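Local coordinates for protein putative (PDB 4R7K) that is of unknown function but belongs to the SRPBCC superfamily, whose members typically bind hydrophobic ligands in a deep cavity, at residues D116-G125 against E136-K145. Residues are numbered along the deposited sequence; the frame is centred on the assembly and turned at random.
Sequences DAILRLAWRG and EVYHAWLVEK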
ATOM      1  N   ASP A 116     -18.516  -1.567  30.540  1.00 38.18           N
ATOM      2  CA  ASP A 116     -17.424  -2.427  31.037  1.00 40.59           C
ATOM      3  C   ASP A 116     -16.727  -3.227  29.932  1.00 37.96           C
ATOM      4  O   ASP A 116     -15.562  -3.525  30.039  1.00 37.83           O
ATOM      5  CB  ASP A 116     -17.947  -3.449  32.068  1.00 44.05           C
ATOM      6  CG  ASP A 116     -18.340  -2.814  33.394  1.00 48.20           C
ATOM      7  OD1 ASP A 116     -18.026  -1.628  33.611  1.00 50.13           O
ATOM      8  OD2 ASP A 116     -18.944  -3.520  34.236  1.00 53.50           O
ATOM      9  N   ALA A 117     -17.448  -3.600  28.888  1.00 28.05           N
ATOM     10  CA  ALA A 117     -16.848  -4.440  27.856  1.00 28.67           C
ATOM     11  C   ALA A 117     -17.023  -3.981  26.410  1.00 26.65           C
ATOM     12  O   ALA A 117     -16.689  -4.715  25.513  1.00 25.43           O
ATOM     13  CB  ALA A 117     -17.369  -5.852  28.002  1.00 29.73           C
ATOM     14  N   ILE A 118     -17.517  -2.777  26.206  1.00 25.95           N
ATOM     15  CA  ILE A 118     -17.707  -2.257  24.868  1.00 26.48           C
ATOM     16  C   ILE A 118     -17.738  -0.735  24.849  1.00 24.42           C
ATOM     17  O   ILE A 118     -18.344  -0.072  25.724  1.00 27.00           O
ATOM     18  CB  ILE A 118     -18.978  -2.840  24.218  1.00 27.95           C
ATOM     19  CG1 ILE A 118     -19.168  -2.226  22.834  1.00 28.23           C
ATOM     20  CG2 ILE A 118     -20.171  -2.624  25.126  1.00 30.63           C
ATOM     21  CD1 ILE A 118     -20.247  -2.853  21.961  1.00 28.97           C
ATOM     22  N   LEU A 119     -17.024  -0.187  23.869  1.00 23.93           N
ATOM     23  CA  LEU A 119     -16.989   1.223  23.622  1.00 23.04           C
ATOM     24  C   LEU A 119     -17.543   1.477  22.241  1.00 21.10           C
ATOM     25  O   LEU A 119     -17.145   0.838  21.272  1.00 21.09           O
ATOM     26  CB  LEU A 119     -15.546   1.771  23.632  1.00 24.30           C
ATOM     27  CG  LEU A 119     -15.401   3.207  23.090  1.00 23.56           C
ATOM     28  CD1 LEU A 119     -16.104   4.171  24.013  1.00 27.25           C
ATOM     29  CD2 LEU A 119     -13.936   3.633  22.930  1.00 27.12           C
ATOM     30  N   ARG A 120     -18.427   2.448  22.151  1.00 19.81           N
ATOM     31  CA  ARG A 120     -18.892   2.992  20.893  1.00 19.64           C
ATOM     32  C   ARG A 120     -18.529   4.467  20.872  1.00 20.65           C
ATOM     33  O   ARG A 120     -18.940   5.252  21.747  1.00 22.15           O
ATOM     34  CB  ARG A 120     -20.383   2.805  20.749  1.00 21.62           C
ATOM     35  CG  ARG A 120     -20.772   1.343  20.551  1.00 21.73           C
ATOM     36  CD  ARG A 120     -22.286   1.183  20.749  1.00 23.96           C
ATOM     37  NE  ARG A 120     -22.737  -0.189  20.546  1.00 24.93           N
ATOM     38  CZ  ARG A 120     -23.008  -0.707  19.358  1.00 24.54           C
ATOM     39  NH1 ARG A 120     -22.821   0.005  18.262  1.00 24.95           N
ATOM     40  NH2 ARG A 120     -23.422  -1.945  19.264  1.00 24.59           N
ATOM     41  N   LEU A 121     -17.768   4.858  19.869  1.00 19.90           N
ATOM     42  CA  LEU A 121     -17.297   6.226  19.773  1.00 23.62           C
ATOM     43  C   LEU A 121     -17.331   6.655  18.314  1.00 22.06           C
ATOM     44  O   LEU A 121     -16.954   5.896  17.441  1.00 21.19           O
ATOM     45  CB  LEU A 121     -15.855   6.319  20.283  1.00 22.92           C
ATOM     46  CG  LEU A 121     -15.101   7.641  20.024  1.00 25.47           C
ATOM     47  CD1 LEU A 121     -15.692   8.710  20.916  1.00 26.43           C
ATOM     48  CD2 LEU A 121     -13.632   7.451  20.376  1.00 27.03           C
ATOM     49  N   ALA A 122     -17.873   7.835  18.042  1.00 22.30           N
ATOM     50  CA  ALA A 122     -17.871   8.330  16.672  1.00 22.81           C
ATOM     51  C   ALA A 122     -17.818   9.841  16.631  1.00 22.51           C
ATOM     52  O   ALA A 122     -18.330  10.510  17.536  1.00 24.14           O
ATOM     53  CB  ALA A 122     -19.100   7.831  15.911  1.00 24.27           C
ATOM     54  N   TRP A 123     -17.175  10.370  15.594  1.00 23.00           N
ATOM     55  CA  TRP A 123     -17.153  11.797  15.339  1.00 22.85           C
ATOM     56  C   TRP A 123     -17.463  12.119  13.889  1.00 23.60           C
ATOM     57  O   TRP A 123     -17.161  11.316  12.951  1.00 21.39           O
ATOM     58  CB  TRP A 123     -15.823  12.419  15.708  1.00 24.87           C
ATOM     59  CG  TRP A 123     -14.609  11.913  14.964  1.00 25.06           C
ATOM     60  CD1 TRP A 123     -14.202  12.276  13.715  1.00 25.62           C
ATOM     61  CD2 TRP A 123     -13.609  11.031  15.471  1.00 23.32           C
ATOM     62  NE1 TRP A 123     -13.049  11.640  13.397  1.00 23.81           N
ATOM     63  CE2 TRP A 123     -12.643  10.885  14.471  1.00 24.29           C
ATOM     64  CE3 TRP A 123     -13.446  10.346  16.683  1.00 25.85           C
ATOM     65  CZ2 TRP A 123     -11.540  10.030  14.608  1.00 24.54           C
ATOM     66  CZ3 TRP A 123     -12.341   9.516  16.833  1.00 25.05           C
ATOM     67  CH2 TRP A 123     -11.393   9.381  15.810  1.00 25.29           C
ATOM     68  N   ARG A 124     -18.069  13.290  13.704  1.00 23.58           N
ATOM     69  CA  ARG A 124     -18.303  13.847  12.396  1.00 24.44           C
ATOM     70  C   ARG A 124     -17.100  14.731  12.155  1.00 24.91           C
ATOM     71  O   ARG A 124     -16.636  15.435  13.065  1.00 27.03           O
ATOM     72  CB  ARG A 124     -19.611  14.627  12.341  1.00 27.24           C
ATOM     73  CG  ARG A 124     -19.965  15.141  10.939  1.00 29.20           C
ATOM     74  CD  ARG A 124     -21.356  15.751  10.898  1.00 32.18           C
ATOM     75  NE  ARG A 124     -21.497  16.816  11.881  1.00 34.74           N
ATOM     76  CZ  ARG A 124     -21.232  18.103  11.661  1.00 39.61           C
ATOM     77  NH1 ARG A 124     -21.384  18.983  12.644  1.00 42.92           N
ATOM     78  NH2 ARG A 124     -20.805  18.517  10.477  1.00 42.32           N
ATOM     79  N   GLY A 125     -16.560  14.689  10.959  1.00 24.35           N
ATOM     80  CA  GLY A 125     -15.398  15.491  10.608  1.00 26.15           C
ATOM     81  C   GLY A 125     -15.662  16.216   9.313  1.00 28.10           C
ATOM     82  O   GLY A 125     -16.457  15.757   8.507  1.00 28.28           O
ATOM     83  N   GLU A 136     -17.053  15.852   4.032  1.00 27.36           N
ATOM     84  CA  GLU A 136     -17.633  15.650   5.356  1.00 28.77           C
ATOM     85  C   GLU A 136     -17.646  14.164   5.589  1.00 26.00           C
ATOM     86  O   GLU A 136     -18.017  13.426   4.690  1.00 22.55           O
ATOM     87  CB  GLU A 136     -19.044  16.243   5.451  1.00 31.05           C
ATOM     88  CG  GLU A 136     -19.592  16.287   6.864  1.00 33.75           C
ATOM     89  CD  GLU A 136     -21.009  16.843   6.930  1.00 39.31           C
ATOM     90  OE1 GLU A 136     -21.647  16.952   5.880  1.00 47.47           O
ATOM     91  OE2 GLU A 136     -21.491  17.148   8.029  1.00 41.73           O
ATOM     92  N   VAL A 137     -17.231  13.731   6.786  1.00 24.05           N
ATOM     93  CA  VAL A 137     -17.168  12.304   7.129  1.00 23.59           C
ATOM     94  C   VAL A 137     -17.779  11.982   8.512  1.00 23.13           C
ATOM     95  O   VAL A 137     -17.972  12.881   9.338  1.00 23.45           O
ATOM     96  CB  VAL A 137     -15.706  11.797   7.102  1.00 24.17           C
ATOM     97  CG1 VAL A 137     -15.012  12.257   5.812  1.00 24.54           C
ATOM     98  CG2 VAL A 137     -14.881  12.274   8.317  1.00 25.19           C
ATOM     99  N   TYR A 138     -18.069  10.706   8.734  1.00 21.17           N
ATOM    100  CA  TYR A 138     -18.533  10.194  10.031  1.00 22.97           C
ATOM    101  C   TYR A 138     -17.655   8.988  10.293  1.00 21.23           C
ATOM    102  O   TYR A 138     -17.712   7.997   9.552  1.00 21.28           O
ATOM    103  CB  TYR A 138     -19.998   9.826   9.974  1.00 23.99           C
ATOM    104  CG  TYR A 138     -20.620   9.445  11.308  1.00 24.61           C
ATOM    105  CD1 TYR A 138     -21.195  10.406  12.139  1.00 26.30           C
ATOM    106  CD2 TYR A 138     -20.707   8.125  11.705  1.00 23.79           C
ATOM    107  CE1 TYR A 138     -21.784  10.048  13.348  1.00 25.91           C
ATOM    108  CE2 TYR A 138     -21.277   7.773  12.930  1.00 25.30           C
ATOM    109  CZ  TYR A 138     -21.821   8.727  13.735  1.00 25.19           C
ATOM    110  OH  TYR A 138     -22.405   8.341  14.936  1.00 25.57           O
ATOM    111  N   HIS A 139     -16.789   9.081  11.292  1.00 21.22           N
ATOM    112  CA  HIS A 139     -15.822   8.028  11.582  1.00 20.68           C
ATOM    113  C   HIS A 139     -16.192   7.370  12.907  1.00 21.76           C
ATOM    114  O   HIS A 139     -16.176   7.996  13.946  1.00 20.83           O
ATOM    115  CB  HIS A 139     -14.474   8.677  11.705  1.00 23.16           C
ATOM    116  CG  HIS A 139     -13.340   7.723  11.864  1.00 23.01           C
ATOM    117  ND1 HIS A 139     -12.029   8.116  11.721  1.00 25.26           N
ATOM    118  CD2 HIS A 139     -13.314   6.379  12.028  1.00 25.17           C
ATOM    119  CE1 HIS A 139     -11.240   7.073  11.900  1.00 26.40           C
ATOM    120  NE2 HIS A 139     -11.996   6.007  12.089  1.00 25.14           N
ATOM    121  N   ALA A 140     -16.536   6.093  12.845  1.00 20.67           N
ATOM    122  CA  ALA A 140     -17.044   5.387  14.005  1.00 19.18           C
ATOM    123  C   ALA A 140     -16.095   4.285  14.411  1.00 20.32           C
ATOM    124  O   ALA A 140     -15.345   3.700  13.571  1.00 20.62           O
ATOM    125  CB  ALA A 140     -18.408   4.809  13.700  1.00 18.58           C
ATOM    126  N   TRP A 141     -16.157   3.986  15.692  1.00 20.87           N
ATOM    127  CA  TRP A 141     -15.317   3.002  16.294  1.00 20.05           C
ATOM    128  C   TRP A 141     -16.125   2.147  17.226  1.00 19.73           C
ATOM    129  O   TRP A 141     -17.041   2.644  17.938  1.00 20.00           O
ATOM    130  CB  TRP A 141     -14.209   3.675  17.134  1.00 20.23           C
ATOM    131  CG  TRP A 141     -13.225   4.543  16.422  1.00 21.52           C
ATOM    132  CD1 TRP A 141     -13.425   5.831  16.002  1.00 22.86           C
ATOM    133  CD2 TRP A 141     -11.859   4.228  16.110  1.00 20.34           C
ATOM    134  NE1 TRP A 141     -12.267   6.325  15.435  1.00 24.03           N
ATOM    135  CE2 TRP A 141     -11.296   5.363  15.488  1.00 21.06           C
ATOM    136  CE3 TRP A 141     -11.045   3.099  16.316  1.00 20.94           C
ATOM    137  CZ2 TRP A 141      -9.983   5.382  15.023  1.00 21.59           C
ATOM    138  CZ3 TRP A 141      -9.739   3.115  15.832  1.00 19.09           C
ATOM    139  CH2 TRP A 141      -9.214   4.254  15.227  1.00 20.04           C
ATOM    140  N   LEU A 142     -15.748   0.873  17.278  1.00 21.05           N
ATOM    141  CA  LEU A 142     -16.329  -0.083  18.196  1.00 21.31           C
ATOM    142  C   LEU A 142     -15.206  -0.940  18.735  1.00 21.03           C
ATOM    143  O   LEU A 142     -14.557  -1.676  17.975  1.00 20.94           O
ATOM    144  CB  LEU A 142     -17.376  -0.944  17.491  1.00 22.86           C
ATOM    145  CG  LEU A 142     -18.333  -1.717  18.420  1.00 25.42           C
ATOM    146  CD1 LEU A 142     -19.565  -2.146  17.615  1.00 27.78           C
ATOM    147  CD2 LEU A 142     -17.605  -2.914  19.010  1.00 28.53           C
ATOM    148  N   VAL A 143     -14.960  -0.818  20.039  1.00 22.22           N
ATOM    149  CA  VAL A 143     -13.921  -1.585  20.734  1.00 20.11           C
ATOM    150  C   VAL A 143     -14.663  -2.499  21.707  1.00 21.36           C
ATOM    151  O   VAL A 143     -15.487  -2.010  22.485  1.00 22.71           O
ATOM    152  CB  VAL A 143     -12.956  -0.669  21.533  1.00 21.62           C
ATOM    153  CG1 VAL A 143     -11.863  -1.513  22.206  1.00 21.77           C
ATOM    154  CG2 VAL A 143     -12.274   0.370  20.646  1.00 23.76           C
ATOM    155  N   GLU A 144     -14.396  -3.812  21.665  1.00 21.75           N
ATOM    156  CA  GLU A 144     -15.045  -4.729  22.573  1.00 23.42           C
ATOM    157  C   GLU A 144     -14.235  -5.934  22.980  1.00 25.16           C
ATOM    158  O   GLU A 144     -13.345  -6.421  22.256  1.00 24.34           O
ATOM    159  CB  GLU A 144     -16.400  -5.212  22.025  1.00 26.20           C
ATOM    160  CG  GLU A 144     -16.315  -6.031  20.767  1.00 27.31           C
ATOM    161  CD  GLU A 144     -17.684  -6.529  20.307  1.00 30.09           C
ATOM    162  OE1 GLU A 144     -18.600  -6.629  21.165  1.00 26.63           O
ATOM    163  OE2 GLU A 144     -17.840  -6.836  19.095  1.00 26.26           O
ATOM    164  N   LYS A 145     -14.538  -6.392  24.183  1.00 25.56           N
ATOM    165  CA  LYS A 145     -13.970  -7.609  24.727  1.00 30.01           C
ATOM    166  C   LYS A 145     -14.672  -8.821  24.104  1.00 32.11           C
ATOM    167  O   LYS A 145     -15.917  -8.842  24.007  1.00 30.39           O
ATOM    168  CB  LYS A 145     -14.256  -7.669  26.214  1.00 32.34           C
ATOM    169  CG  LYS A 145     -13.610  -6.620  27.075  1.00 34.34           C
ATOM    170  CD  LYS A 145     -13.960  -6.958  28.535  1.00 38.77           C
ATOM    171  CE  LYS A 145     -13.264  -6.094  29.544  1.00 44.96           C
ATOM    172  NZ  LYS A 145     -11.819  -6.414  29.578  1.00 48.11           N
TER
HETATM  173  O   HOH W   1     -11.322  10.543  10.873  1.00 30.29           O
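Trp123 reaches across to touch both His139 and Trp141. Its CB leaves the strand on the face shared with Leu121 and Val143, and CG sits between the backbone N and the carbonyl carbon (chi1 61°), which swings the indole toward strand 136-145. There His139 CB packs over the five-membered ring of Trp123, 4.0 Å from its centroid. NE1 donates to a water that also bonds His139 ND1; NE2 of that imidazole is hydrogen-bonded to Thr155 OG1 on strand 150-160. Further out, Trp123 CZ2 lies 3.5 Å from His139 ND1, the rings oblique at 60°, and at the tip CH2 comes 3.2 Å from Trp141 NE1, the indole planes inclined at 42°. Trp70 and Phe96 extend this aromatic cluster. On the other face Ala122, small enough for its close pairing with Ala140, sets CB obliquely against the phenol end of Tyr138, 3.5 Å from OH. Where strand 118-125 finishes, Arg124, long enough to pass Tyr138, bends at chi3; its NH2 forms a salt bridge to the anti side of Glu136 OE2 (2.9 Å), the planes nearly perpendicular, and NE another with Glu110. This antiparallel hairpin is central in the curved sheet that, with helix 174-190, characterises the SRPBCC helix-grip fold.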